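Local structure of ARF-like GTPase (Chlamydomonas reinhardtii, 4M9Q) at residues L10-N14 and G57-R62; T19-S23 and C144-M148; T35-S40 and V52-G56; T42-G46 and R159-K163; S90-M94 and G129-A133. The protein is an Arf-family small GTPase with the P-loop NTPase fold, modelled here with a magnesium ion and phosphoaminophosphonic acid-guanylate ester in its pocket. All blocks are in the same frame, centred on the assembly; numbering follows the deposited sequence.

Interaction 1: residues L10-N14 and G57-R62. With GNP (phosphoaminophosphonic acid-guanylate ester), chain D.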
# COMPACT_ATOMS: atom_id res chain seq x y z
N LEU A 10 -0.47 0.79 3.02
CA LEU A 10 -0.86 0.19 4.26
C LEU A 10 0.22 -0.78 4.72
O LEU A 10 1.19 -1.02 4.00
CB LEU A 10 -2.17 -0.59 4.05
CG LEU A 10 -3.39 0.18 3.51
CD1 LEU A 10 -4.53 -0.80 3.39
CD2 LEU A 10 -3.72 1.35 4.40
N GLY A 11 0.05 -1.31 5.93
CA GLY A 11 1.04 -2.19 6.56
C GLY A 11 1.21 -1.80 8.02
O GLY A 11 0.84 -0.72 8.40
N LEU A 12 1.82 -2.68 8.81
CA LEU A 12 1.89 -2.47 10.26
C LEU A 12 2.81 -1.28 10.54
O LEU A 12 3.64 -0.88 9.71
CB LEU A 12 2.47 -3.69 10.97
CG LEU A 12 1.74 -5.03 10.87
CD1 LEU A 12 2.49 -6.09 11.68
CD2 LEU A 12 0.28 -4.94 11.30
N ASP A 13 2.67 -0.74 11.75
CA ASP A 13 3.60 0.26 12.20
C ASP A 13 5.01 -0.31 12.09
O ASP A 13 5.24 -1.49 12.27
CB ASP A 13 3.29 0.69 13.62
CG ASP A 13 3.40 -0.44 14.60
OD1 ASP A 13 2.49 -1.31 14.59
OD2 ASP A 13 4.38 -0.47 15.38
N ASN A 14 5.94 0.55 11.70
CA ASN A 14 7.34 0.23 11.60
C ASN A 14 7.75 -0.51 10.31
O ASN A 14 8.93 -0.78 10.08
CB ASN A 14 7.82 -0.54 12.85
CG ASN A 14 9.31 -0.37 13.09
OD1 ASN A 14 9.80 0.75 13.16
ND2 ASN A 14 10.04 -1.50 13.18
N GLY A 57 0.14 2.89 10.76
CA GLY A 57 -0.11 1.50 11.01
C GLY A 57 -0.21 1.06 12.45
O GLY A 57 -0.46 -0.10 12.70
N GLY A 58 -0.03 1.95 13.42
CA GLY A 58 -0.19 1.61 14.83
C GLY A 58 -1.54 1.00 15.11
O GLY A 58 -2.52 1.35 14.45
N LYS A 59 -1.61 0.12 16.11
CA LYS A 59 -2.87 -0.57 16.49
C LYS A 59 -4.02 0.32 16.79
O LYS A 59 -5.14 0.00 16.43
CB LYS A 59 -2.67 -1.48 17.70
CG LYS A 59 -2.08 -2.81 17.25
CD LYS A 59 -2.18 -3.93 18.27
CE LYS A 59 -1.06 -3.85 19.30
NZ LYS A 59 -0.15 -5.03 19.28
N ASN A 60 -3.76 1.46 17.43
CA ASN A 60 -4.82 2.47 17.67
C ASN A 60 -5.13 3.42 16.44
O ASN A 60 -6.05 4.25 16.52
CB ASN A 60 -4.51 3.34 18.93
CG ASN A 60 -3.87 2.55 20.09
OD1 ASN A 60 -2.97 3.07 20.75
ND2 ASN A 60 -4.32 1.32 20.33
N ILE A 61 -4.38 3.33 15.34
CA ILE A 61 -4.73 4.07 14.12
C ILE A 61 -5.41 3.18 13.05
O ILE A 61 -6.18 3.69 12.23
CB ILE A 61 -3.51 4.77 13.47
CG1 ILE A 61 -3.54 6.30 13.68
CG2 ILE A 61 -3.49 4.56 11.97
CD1 ILE A 61 -4.52 7.07 12.80
N ARG A 62 -5.13 1.86 13.08
CA ARG A 62 -5.48 0.88 11.99
C ARG A 62 -6.97 0.88 11.53
O ARG A 62 -7.29 0.55 10.38
CB ARG A 62 -5.16 -0.54 12.52
CG ARG A 62 -4.43 -1.48 11.58
CD ARG A 62 -3.77 -2.61 12.36
NE ARG A 62 -2.47 -2.23 12.92
CZ ARG A 62 -1.71 -3.00 13.71
NH1 ARG A 62 -2.12 -4.21 14.09
NH2 ARG A 62 -0.53 -2.54 14.14
PG GNP D . 3.89 4.05 11.01
O1G GNP D . 3.91 5.57 10.43
O2G GNP D . 2.89 3.15 10.21
O3G GNP D . 3.64 4.16 12.53
N3B GNP D . 5.41 3.38 10.66
PB GNP D . 5.94 3.45 9.06
O1B GNP D . 5.49 4.81 8.31
O2B GNP D . 5.44 2.21 8.38
O3A GNP D . 7.52 3.35 9.26
PA GNP D . 8.63 4.41 8.85
O1A GNP D . 8.39 5.49 9.82
O2A GNP D . 8.54 4.60 7.38
O5' GNP D . 9.92 3.53 9.21
C5' GNP D . 10.00 2.90 10.51
C4' GNP D . 11.48 2.73 10.94
O4' GNP D . 12.08 1.84 9.98
C3' GNP D . 12.32 3.99 10.81
O3' GNP D . 13.50 3.95 11.60
C2' GNP D . 12.85 3.92 9.41
O2' GNP D . 14.03 4.63 9.20
C1' GNP D . 13.16 2.47 9.31
N9 GNP D . 13.27 1.93 7.95
C8 GNP D . 12.39 2.12 6.98
N7 GNP D . 12.74 1.44 5.87
C5 GNP D . 13.89 0.82 6.14
C6 GNP D . 14.79 -0.05 5.36
O6 GNP D . 14.55 -0.34 4.17
N1 GNP D . 15.85 -0.52 5.97
C2 GNP D . 16.15 -0.23 7.28
N2 GNP D . 17.27 -0.76 7.78
N3 GNP D . 15.38 0.56 8.07
C4 GNP D . 14.25 1.13 7.52

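Interaction 2: residues T19-S23 and C144-M148. With GNP (phosphoaminophosphonic acid-guanylate ester), chain D.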
# COMPACT_ATOMS: atom_id res chain seq x y z
N THR A 19 8.74 6.03 4.94
CA THR A 19 10.07 6.08 4.31
C THR A 19 9.98 5.67 2.84
O THR A 19 10.61 6.23 1.97
CB THR A 19 11.05 5.17 5.05
OG1 THR A 19 10.98 5.45 6.47
CG2 THR A 19 12.52 5.37 4.56
N LEU A 20 9.14 4.70 2.56
CA LEU A 20 8.97 4.23 1.20
C LEU A 20 8.31 5.30 0.35
O LEU A 20 8.75 5.63 -0.75
CB LEU A 20 8.16 2.95 1.21
CG LEU A 20 8.08 2.25 -0.14
CD1 LEU A 20 8.08 0.74 0.10
CD2 LEU A 20 6.84 2.75 -0.87
N LEU A 21 7.32 5.96 0.90
CA LEU A 21 6.70 7.05 0.18
C LEU A 21 7.66 8.16 -0.13
O LEU A 21 7.70 8.62 -1.26
CB LEU A 21 5.56 7.62 0.97
CG LEU A 21 4.74 8.61 0.14
CD1 LEU A 21 4.45 7.95 -1.22
CD2 LEU A 21 3.50 9.05 0.88
N ASN A 22 8.43 8.61 0.86
CA ASN A 22 9.49 9.57 0.62
C ASN A 22 10.41 9.10 -0.48
O ASN A 22 10.62 9.80 -1.44
CB ASN A 22 10.31 9.88 1.90
CG ASN A 22 9.49 10.60 2.97
OD1 ASN A 22 8.44 11.22 2.69
ND2 ASN A 22 9.93 10.49 4.22
N SER A 23 10.93 7.89 -0.38
CA SER A 23 11.93 7.42 -1.34
C SER A 23 11.37 7.27 -2.73
O SER A 23 12.09 7.39 -3.71
CB SER A 23 12.52 6.09 -0.88
OG SER A 23 13.34 6.33 0.27
N CYS A 144 12.57 -4.98 -1.23
CA CYS A 144 13.09 -3.65 -1.43
C CYS A 144 13.76 -3.12 -0.19
O CYS A 144 13.75 -3.75 0.89
CB CYS A 144 11.96 -2.69 -1.81
SG CYS A 144 10.81 -2.49 -0.45
N THR A 145 14.35 -1.94 -0.35
CA THR A 145 15.02 -1.22 0.73
C THR A 145 14.65 0.24 0.60
O THR A 145 15.20 0.99 -0.19
CB THR A 145 16.54 -1.43 0.59
OG1 THR A 145 16.76 -2.82 0.61
CG2 THR A 145 17.33 -0.76 1.70
N ALA A 146 13.63 0.61 1.33
CA ALA A 146 13.07 1.95 1.28
C ALA A 146 14.11 2.92 1.83
O ALA A 146 14.08 4.08 1.49
CB ALA A 146 11.80 2.00 2.14
N LYS A 147 15.00 2.47 2.70
CA LYS A 147 16.04 3.33 3.25
C LYS A 147 17.41 2.89 2.78
O LYS A 147 18.14 2.21 3.51
CB LYS A 147 16.00 3.30 4.80
CG LYS A 147 16.78 4.44 5.46
CD LYS A 147 16.89 4.27 6.97
CE LYS A 147 17.82 5.29 7.62
NZ LYS A 147 18.93 4.69 8.44
N MET A 148 17.79 3.29 1.57
CA MET A 148 19.16 3.01 1.06
C MET A 148 20.19 3.86 1.84
O MET A 148 19.83 4.87 2.47
CB MET A 148 19.25 3.24 -0.46
CG MET A 148 18.47 2.24 -1.32
SD MET A 148 19.24 0.60 -1.49
CE MET A 148 20.20 0.78 -3.00
PG GNP D . 3.89 4.05 11.01
O1G GNP D . 3.91 5.57 10.43
O2G GNP D . 2.89 3.15 10.21
O3G GNP D . 3.64 4.16 12.53
N3B GNP D . 5.41 3.38 10.66
PB GNP D . 5.94 3.45 9.06
O1B GNP D . 5.49 4.81 8.31
O2B GNP D . 5.44 2.21 8.38
O3A GNP D . 7.52 3.35 9.26
PA GNP D . 8.63 4.41 8.85
O1A GNP D . 8.39 5.49 9.82
O2A GNP D . 8.54 4.60 7.38
O5' GNP D . 9.92 3.53 9.21
C5' GNP D . 10.00 2.90 10.51
C4' GNP D . 11.48 2.73 10.94
O4' GNP D . 12.08 1.84 9.98
C3' GNP D . 12.32 3.99 10.81
O3' GNP D . 13.50 3.95 11.60
C2' GNP D . 12.85 3.92 9.41
O2' GNP D . 14.03 4.63 9.20
C1' GNP D . 13.16 2.47 9.31
N9 GNP D . 13.27 1.93 7.95
C8 GNP D . 12.39 2.12 6.98
N7 GNP D . 12.74 1.44 5.87
C5 GNP D . 13.89 0.82 6.14
C6 GNP D . 14.79 -0.05 5.36
O6 GNP D . 14.55 -0.34 4.17
N1 GNP D . 15.85 -0.52 5.97
C2 GNP D . 16.15 -0.23 7.28
N2 GNP D . 17.27 -0.76 7.78
N3 GNP D . 15.38 0.56 8.07
C4 GNP D . 14.25 1.13 7.52

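Interaction 3: residues T35-S40 and V52-G56. With MG (magnesium ion), chain E; GNP (phosphoaminophosphonic acid-guanylate ester), chain D.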
# COMPACT_ATOMS: atom_id res chain seq x y z
N THR A 35 3.48 7.76 12.02
CA THR A 35 2.39 8.51 11.46
C THR A 35 1.14 8.32 12.32
O THR A 35 0.58 7.23 12.38
CB THR A 35 2.18 8.02 10.03
OG1 THR A 35 3.46 8.06 9.37
CG2 THR A 35 1.13 8.83 9.29
N PHE A 36 0.73 9.36 13.02
CA PHE A 36 -0.55 9.38 13.74
C PHE A 36 -1.51 10.24 12.95
O PHE A 36 -1.87 11.31 13.39
CB PHE A 36 -0.41 10.00 15.14
CG PHE A 36 0.30 9.14 16.14
CD1 PHE A 36 1.69 8.98 16.10
CD2 PHE A 36 -0.40 8.53 17.17
CE1 PHE A 36 2.34 8.22 17.05
CE2 PHE A 36 0.25 7.77 18.12
CZ PHE A 36 1.62 7.60 18.06
N GLY A 37 -1.83 9.81 11.73
CA GLY A 37 -2.79 10.50 10.89
C GLY A 37 -2.47 9.91 9.54
O GLY A 37 -2.40 8.65 9.43
N PHE A 38 -2.24 10.79 8.56
CA PHE A 38 -1.70 10.39 7.30
C PHE A 38 -0.94 11.48 6.52
O PHE A 38 -1.12 12.72 6.71
CB PHE A 38 -2.84 9.86 6.43
CG PHE A 38 -3.71 10.94 5.85
CD1 PHE A 38 -3.39 11.52 4.62
CD2 PHE A 38 -4.85 11.33 6.47
CE1 PHE A 38 -4.20 12.51 4.05
CE2 PHE A 38 -5.66 12.34 5.93
CZ PHE A 38 -5.34 12.92 4.71
N ASN A 39 -0.12 10.99 5.60
CA ASN A 39 0.57 11.79 4.61
C ASN A 39 -0.07 11.47 3.26
O ASN A 39 -0.54 10.36 3.03
CB ASN A 39 2.06 11.39 4.63
CG ASN A 39 2.68 11.47 6.05
OD1 ASN A 39 2.65 12.51 6.70
ND2 ASN A 39 3.27 10.37 6.51
N SER A 40 -0.05 12.41 2.34
CA SER A 40 -0.76 12.32 1.06
C SER A 40 0.14 12.95 0.06
O SER A 40 0.58 14.06 0.26
CB SER A 40 -2.05 13.15 1.17
OG SER A 40 -2.71 13.38 -0.05
N VAL A 52 -1.35 9.01 -3.52
CA VAL A 52 -0.97 8.04 -2.52
C VAL A 52 -1.29 8.49 -1.09
O VAL A 52 -0.84 9.51 -0.66
CB VAL A 52 0.53 7.73 -2.58
CG1 VAL A 52 0.84 6.53 -1.72
CG2 VAL A 52 0.93 7.48 -4.01
N PHE A 53 -2.07 7.70 -0.38
CA PHE A 53 -2.39 7.96 1.03
C PHE A 53 -1.55 7.04 1.94
O PHE A 53 -1.71 5.84 1.94
CB PHE A 53 -3.85 7.73 1.25
CG PHE A 53 -4.72 8.78 0.64
CD1 PHE A 53 -5.50 8.51 -0.49
CD2 PHE A 53 -4.80 10.06 1.21
CE1 PHE A 53 -6.33 9.48 -1.02
CE2 PHE A 53 -5.61 11.05 0.64
CZ PHE A 53 -6.38 10.75 -0.48
N ASP A 54 -0.63 7.63 2.68
CA ASP A 54 0.21 6.90 3.60
C ASP A 54 -0.45 6.94 4.98
O ASP A 54 -0.45 7.96 5.63
CB ASP A 54 1.60 7.53 3.60
CG ASP A 54 2.45 7.12 4.81
OD1 ASP A 54 2.28 6.00 5.35
OD2 ASP A 54 3.30 7.93 5.23
N LEU A 55 -1.07 5.85 5.39
CA LEU A 55 -1.82 5.81 6.63
C LEU A 55 -0.96 5.24 7.73
O LEU A 55 -0.17 4.34 7.49
CB LEU A 55 -3.03 4.91 6.46
CG LEU A 55 -4.26 5.52 5.79
CD1 LEU A 55 -3.96 6.81 5.01
CD2 LEU A 55 -4.99 4.51 4.93
N GLY A 56 -1.14 5.73 8.94
CA GLY A 56 -0.43 5.15 10.08
C GLY A 56 -0.81 3.71 10.28
O GLY A 56 -1.95 3.34 10.02
MG MG E . 4.44 6.44 8.70
PG GNP D . 3.89 4.05 11.01
O1G GNP D . 3.91 5.57 10.43
O2G GNP D . 2.89 3.15 10.21
O3G GNP D . 3.64 4.16 12.53
N3B GNP D . 5.41 3.38 10.66
PB GNP D . 5.94 3.45 9.06
O1B GNP D . 5.49 4.81 8.31
O2B GNP D . 5.44 2.21 8.38
O3A GNP D . 7.52 3.35 9.26
PA GNP D . 8.63 4.41 8.85
O1A GNP D . 8.39 5.49 9.82
O2A GNP D . 8.54 4.60 7.38
O5' GNP D . 9.92 3.53 9.21
C5' GNP D . 10.00 2.90 10.51
C4' GNP D . 11.48 2.73 10.94
O4' GNP D . 12.08 1.84 9.98
C3' GNP D . 12.32 3.99 10.81
O3' GNP D . 13.50 3.95 11.60
C2' GNP D . 12.85 3.92 9.41
O2' GNP D . 14.03 4.63 9.20
C1' GNP D . 13.16 2.47 9.31
N9 GNP D . 13.27 1.93 7.95
C8 GNP D . 12.39 2.12 6.98
N7 GNP D . 12.74 1.44 5.87
C5 GNP D . 13.89 0.82 6.14
C6 GNP D . 14.79 -0.05 5.36
O6 GNP D . 14.55 -0.34 4.17
N1 GNP D . 15.85 -0.52 5.97
C2 GNP D . 16.15 -0.23 7.28
N2 GNP D . 17.27 -0.76 7.78
N3 GNP D . 15.38 0.56 8.07
C4 GNP D . 14.25 1.13 7.52
O HOH W 1 2.74 5.68 7.86
O HOH W 2 6.18 7.18 9.58

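Interaction 4: residues T42-G46 and R159-K163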
# COMPACT_ATOMS: atom_id res chain seq x y z
N THR A 42 1.25 12.95 -4.54
CA THR A 42 0.90 12.63 -5.89
C THR A 42 2.14 12.26 -6.68
O THR A 42 3.18 12.86 -6.50
CB THR A 42 0.19 13.79 -6.54
OG1 THR A 42 -1.13 13.89 -6.00
CG2 THR A 42 0.12 13.58 -8.05
N LEU A 43 2.01 11.21 -7.49
CA LEU A 43 3.10 10.67 -8.28
C LEU A 43 2.67 10.61 -9.73
O LEU A 43 1.50 10.41 -10.01
CB LEU A 43 3.41 9.19 -7.89
CG LEU A 43 3.80 8.86 -6.47
CD1 LEU A 43 4.14 7.40 -6.36
CD2 LEU A 43 4.98 9.68 -6.03
N ASN A 44 3.64 10.63 -10.63
CA ASN A 44 3.40 10.32 -12.04
C ASN A 44 3.97 8.94 -12.39
O ASN A 44 5.04 8.59 -11.96
CB ASN A 44 4.04 11.39 -12.88
CG ASN A 44 3.34 12.70 -12.71
OD1 ASN A 44 2.14 12.72 -12.45
ND2 ASN A 44 4.06 13.80 -12.85
N GLU A 45 3.19 8.12 -13.06
CA GLU A 45 3.67 6.82 -13.52
C GLU A 45 2.94 6.45 -14.77
O GLU A 45 1.73 6.27 -14.74
CB GLU A 45 3.43 5.75 -12.49
CG GLU A 45 3.97 4.36 -12.88
CD GLU A 45 5.44 4.34 -13.26
OE1 GLU A 45 6.31 4.65 -12.41
OE2 GLU A 45 5.72 4.00 -14.44
N GLY A 46 3.70 6.40 -15.86
CA GLY A 46 3.16 6.36 -17.16
C GLY A 46 2.15 7.46 -17.34
O GLY A 46 2.43 8.64 -17.12
N ARG A 159 9.90 1.61 -7.74
CA ARG A 159 9.18 1.91 -9.01
C ARG A 159 8.77 0.64 -9.74
O ARG A 159 7.68 0.59 -10.31
CB ARG A 159 10.01 2.81 -9.96
CG ARG A 159 10.05 4.30 -9.58
CD ARG A 159 8.75 4.97 -10.00
NE ARG A 159 8.55 6.29 -9.38
CZ ARG A 159 7.64 7.19 -9.77
NH1 ARG A 159 6.81 6.94 -10.77
NH2 ARG A 159 7.57 8.36 -9.13
N ASP A 160 9.62 -0.38 -9.74
CA ASP A 160 9.23 -1.66 -10.35
C ASP A 160 7.91 -2.13 -9.78
O ASP A 160 6.97 -2.48 -10.50
CB ASP A 160 10.28 -2.71 -10.16
CG ASP A 160 11.57 -2.43 -10.94
OD1 ASP A 160 11.58 -1.51 -11.82
OD2 ASP A 160 12.59 -3.12 -10.64
N GLY A 161 7.79 -2.09 -8.47
CA GLY A 161 6.55 -2.50 -7.81
C GLY A 161 5.42 -1.58 -8.20
O GLY A 161 4.36 -2.04 -8.59
N LEU A 162 5.66 -0.27 -8.17
CA LEU A 162 4.64 0.69 -8.60
C LEU A 162 4.19 0.46 -10.03
O LEU A 162 3.00 0.48 -10.31
CB LEU A 162 5.12 2.13 -8.39
CG LEU A 162 4.09 3.21 -8.60
CD1 LEU A 162 2.92 3.01 -7.66
CD2 LEU A 162 4.70 4.58 -8.36
N LYS A 163 5.13 0.18 -10.93
CA LYS A 163 4.80 -0.03 -12.35
C LYS A 163 3.96 -1.29 -12.55
O LYS A 163 3.08 -1.31 -13.39
CB LYS A 163 6.06 -0.18 -13.21
CG LYS A 163 6.65 1.13 -13.69
CD LYS A 163 8.06 0.98 -14.29
CE LYS A 163 8.47 2.26 -15.01
NZ LYS A 163 7.73 2.47 -16.33
O HOH W 3 6.43 11.01 -10.05

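Interaction 5: residues S90-M94 and G129-A133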
# COMPACT_ATOMS: atom_id res chain seq x y z
N SER A 90 0.71 -9.18 10.68
CA SER A 90 0.61 -8.54 9.39
C SER A 90 -0.35 -9.36 8.53
O SER A 90 -1.15 -8.80 7.81
CB SER A 90 1.98 -8.40 8.72
OG SER A 90 1.96 -7.42 7.68
N LYS A 91 -0.26 -10.68 8.62
CA LYS A 91 -1.19 -11.56 7.93
C LYS A 91 -2.66 -11.30 8.36
O LYS A 91 -3.57 -11.24 7.51
CB LYS A 91 -0.79 -13.02 8.16
CG LYS A 91 -1.73 -14.09 7.60
CD LYS A 91 -1.26 -15.50 7.99
CE LYS A 91 -2.35 -16.55 7.83
NZ LYS A 91 -2.07 -17.79 8.60
N MET A 92 -2.92 -11.15 9.65
CA MET A 92 -4.28 -10.94 10.12
C MET A 92 -4.74 -9.56 9.66
O MET A 92 -5.90 -9.35 9.33
CB MET A 92 -4.39 -11.04 11.64
CG MET A 92 -4.11 -12.44 12.19
SD MET A 92 -4.54 -12.64 13.94
CE MET A 92 -4.60 -10.94 14.57
N THR A 93 -3.81 -8.62 9.63
CA THR A 93 -4.15 -7.25 9.28
C THR A 93 -4.52 -7.15 7.79
O THR A 93 -5.50 -6.49 7.40
CB THR A 93 -2.99 -6.32 9.61
OG1 THR A 93 -2.81 -6.29 11.03
CG2 THR A 93 -3.27 -4.98 9.18
N MET A 94 -3.75 -7.83 6.97
CA MET A 94 -4.06 -7.87 5.56
C MET A 94 -5.37 -8.61 5.34
O MET A 94 -6.20 -8.18 4.56
CB MET A 94 -2.94 -8.51 4.75
CG MET A 94 -3.13 -8.29 3.25
SD MET A 94 -1.62 -8.60 2.30
CE MET A 94 -1.38 -10.26 2.85
N GLY A 129 4.35 -16.21 4.93
CA GLY A 129 4.09 -15.49 6.16
C GLY A 129 2.80 -14.70 6.10
O GLY A 129 2.09 -14.61 7.08
N LEU A 130 2.48 -14.13 4.94
CA LEU A 130 1.24 -13.35 4.80
C LEU A 130 0.07 -14.20 4.33
O LEU A 130 -1.05 -13.69 4.15
CB LEU A 130 1.41 -12.16 3.87
CG LEU A 130 2.25 -11.02 4.39
CD1 LEU A 130 2.25 -9.92 3.34
CD2 LEU A 130 1.74 -10.48 5.70
N GLY A 131 0.32 -15.50 4.20
CA GLY A 131 -0.76 -16.46 3.87
C GLY A 131 -1.46 -16.08 2.58
O GLY A 131 -2.69 -16.03 2.49
N LEU A 132 -0.64 -15.79 1.58
CA LEU A 132 -1.09 -15.25 0.32
C LEU A 132 -1.43 -16.38 -0.63
O LEU A 132 -2.04 -16.16 -1.67
CB LEU A 132 -0.02 -14.33 -0.30
CG LEU A 132 0.33 -12.99 0.38
CD1 LEU A 132 1.50 -12.36 -0.36
CD2 LEU A 132 -0.83 -12.02 0.45
N ALA A 133 -1.04 -17.59 -0.28
CA ALA A 133 -1.45 -18.74 -1.07
C ALA A 133 -2.99 -18.72 -1.32
O ALA A 133 -3.48 -19.21 -2.36
CB ALA A 133 -1.01 -20.02 -0.39

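Interaction 1: residues L10-N14 and G57-R62
Asp13 and Arg62 meet as an ion pair, with Asp13 OD1 lying 3.3 Å from Arg62 NH2 at the edge of the guanidinium. Their flat groups are nearly coplanar, 12° apart. Leu12 covers one face of the same guanidinium: Leu12 CD2 sits over the centre, 3.7 Å from Arg62 CZ, while CG of Lys59 lies against the opposite face nearer the rim. Gly57 O shares that edge, taking Arg62 NH2 at 2.8 Å and Arg62 NE at 2.9 Å, a side-on grip by two nitrogens on one oxygen. A third, weak bond reaches Gly57 O from Asp13 N at 3.3 Å. Here the loop following strand 3-10, which fits the Walker A (P-loop) pattern, meets the glycine pair that in Ras-like GTPases opens switch II. Gly57 N donates to O2G of phosphoaminophosphonic acid-guanylate ester (2.8 Å), and a side chain on Gly57 would run into Gly11 O and the Leu12-Asp13 peptide. In the second shell, Asp13 OD2 forms a salt bridge with Arg86 and Arg62 NH1 one with Glu89, while Leu12 also packs on helix 87-99.

Interaction 2: residues T19-S23 and C144-M148
Leu20 and Ala146 bring their CA atoms to 4.7 Å where helix 17-24 passes the loop that follows strand 139-143. Ala146 CB points at the helix and lies 3.7 Å from Leu20 CA, close enough that it is pressed on the helix backbone as much as on Leu20 CB. One turn on, Ser23 reaches the same residue by its carbonyl: Ser23 OG donates to Ala146 O at 2.7 Å, almost in line with the carbonyl bond (C=O...OG 161°). The two ends of Thr19 do different work. Thr19 CG2, placed opposite the backbone N, lies 3.7 Å from Ala146 O, whereas Thr19 OG1, beside the backbone N (chi1 -50°), donates to O2A of phosphoaminophosphonic acid-guanylate ester at 2.7 Å. Thr19 N donates to that same O2A at 2.8 Å, so one residue holds it twice. Across the contact, Lys147 N donates to ligand O6 at 3.2 Å, and the Lys147 CB lies against the purine ring. Asn113 accepts from Ala146 N and so helps to fix the loop. The sequence Thr145-Ala146-Lys147 matches the guanine-recognising loop of Ras-like GTPases, held here by the helix that follows the phosphate-binding loop.

Interaction 3: residues T35-S40 and V52-G56
Beside the magnesium site of the small GTPase fold, at the open end of the hairpin formed by strands 38-45 and 48-55, Thr35 O meets Gly56 CA at 3.3 Å in a CA-H...O contact. Thr35 OG1 binds the magnesium ion at 2.0 Å, its chi1 of -52° setting the hydroxyl beside the backbone N, and Thr35 N donates to O1G of phosphoaminophosphonic acid-guanylate ester. That O1G, O1B of the same group, two waters and Thr18 supply the other coordinating atoms. Asp54 stands in the second shell: one of the two metal-bound waters donates to Asp54 OD1 at 2.6 Å, and Asp54 OD2 accepts from Thr18. Asn39 ND2 also donates to Asp54 OD2 at 2.8 Å, almost straight at 171°, from above the carboxylate plane but within the amide's own plane. These placements are those of the first switch region and the Asp-X-Gly motif in Ras-like proteins. The strands run antiparallel. Asn39 and Asp54 form a hydrogen-bonded pair, with Asn39 N to Asp54 O at 3.0 Å and Asp54 N to Asn39 O at 2.8 Å, and Gly56 N continues the pairing onto Gly37 O. On the other side of the sheet Phe38 and Phe53 lie alongside each other, the edge of Phe53 turned toward the face of Phe38 in an offset edge-to-face pair, planes at 71°. Phe38 CB also touches Leu55 CD1 at 3.5 Å.

Interaction 4: residues T42-G46 and R159-K163
Glu45 reaches from strand 42-45 into the side of helix 159-163, where it meets Arg159 and Lys163. Glu45 CB points at the helix and comes 4.0 Å from Arg159 NH1. CG stands opposite the backbone N (chi1 -177°), and a bend at chi2 then turns the carboxylate between the two basic residues. Glu45 CD rests 3.5 Å from Lys163 CG. Of the two oxygens, Glu45 OE1 takes Arg159 NH1 at 2.9 Å in a salt bridge, met from above the carboxylate plane while staying within the guanidinium plane. Glu45 OE2 faces the lysine instead, where Lys163 NZ gives a weak bond at 3.2 Å. The three residues form a salt-bridge network, which probably favours the charged form of Glu45. Arg159 NH1 has a second acceptor in Asn44 O at 2.7 Å, and NH2 donates to a water that also accepts from Asn44 N, so the arginine spans both the strand backbone and the glutamate. The network joins an edge strand, 38-45, of the mixed beta-sheet to helix 157-190; segments 42-45 and 159-163 run at 77° to each other. Inward of the charges the chemistry becomes apolar: Leu43 CD1 meets Leu162 CD2 at 3.5 Å, and Leu162 CD2 also lies over one face of the Arg159 guanidinium, toward its rim. Leu43 itself packs further on Ile50 and Val52 of the neighbouring strand.

Interaction 5: residues S90-M94 and G129-A133
Leu130, Met94 and Lys91 carry most of the surface buried where helix 90-94 meets the turn that ends helix 123-129. Leu130 has its two methyls doing separate jobs. Leu130 CD2 reaches toward the helix, 3.5 Å from Lys91 N and 3.7 Å from Ser90 OG, while Leu130 CD1 lies 3.7 Å from Met94 CE. Leu130 CB, 3.5 Å from Met94 CE, completes the grip, so that the methionine methyl sits against one flank of Leu130 with the two side chains at about a right angle. Met94 arrives there with CG opposite the backbone N and an extended chain that bends only at chi3 (56°), which turns the methyl back onto the leucine. The end of Met94 also faces Leu132, though the model sets these groups too close for the separation to be trusted. Lys91 works differently. It lays the aliphatic part of a fully extended chain along the backbone of the turn: Lys91 CB is 3.5 Å from Gly129 O, Lys91 CG is 3.5 Å from Leu130 O, and CD continues past Gly131 N. Its ammonium end leads away, with a long, weak ion pair to Glu88. Around the contact, Ser90 OG is hydrogen-bonded to Tyr77, and Leu130 packs on Val79 and Ile110 while Leu132 reaches Ile110 and Val141. The contact packs helix 87-99 against the C-terminal turn of helix 123-129, beside the sheet of an alpha/beta domain, and that turn is a Schellman motif in which Gly131 takes the positive phi.

In the fold
Interactions 1, 2 and 3 gather round the same bound group, and all three combine polar bonds with packing; interaction 2 is the most buried, whereas interactions 1 and 3 are partly buried and touch where Leu10 packs on Leu55. Interaction 3 adds the metal and regular strand pairing. Interactions 4 and 5 lie away from the magnesium, on opposite sides of the chain's centre, about 24 Å apart between centres. Both are partly buried, interaction 4 having the exposed Asn44 and Lys163 at its rim. Interaction 4 is mainly ionic and shares strand 38-45 with interaction 3; interaction 5 is apolar and meets interaction 1 where Leu12 packs on Ser90 and Thr93.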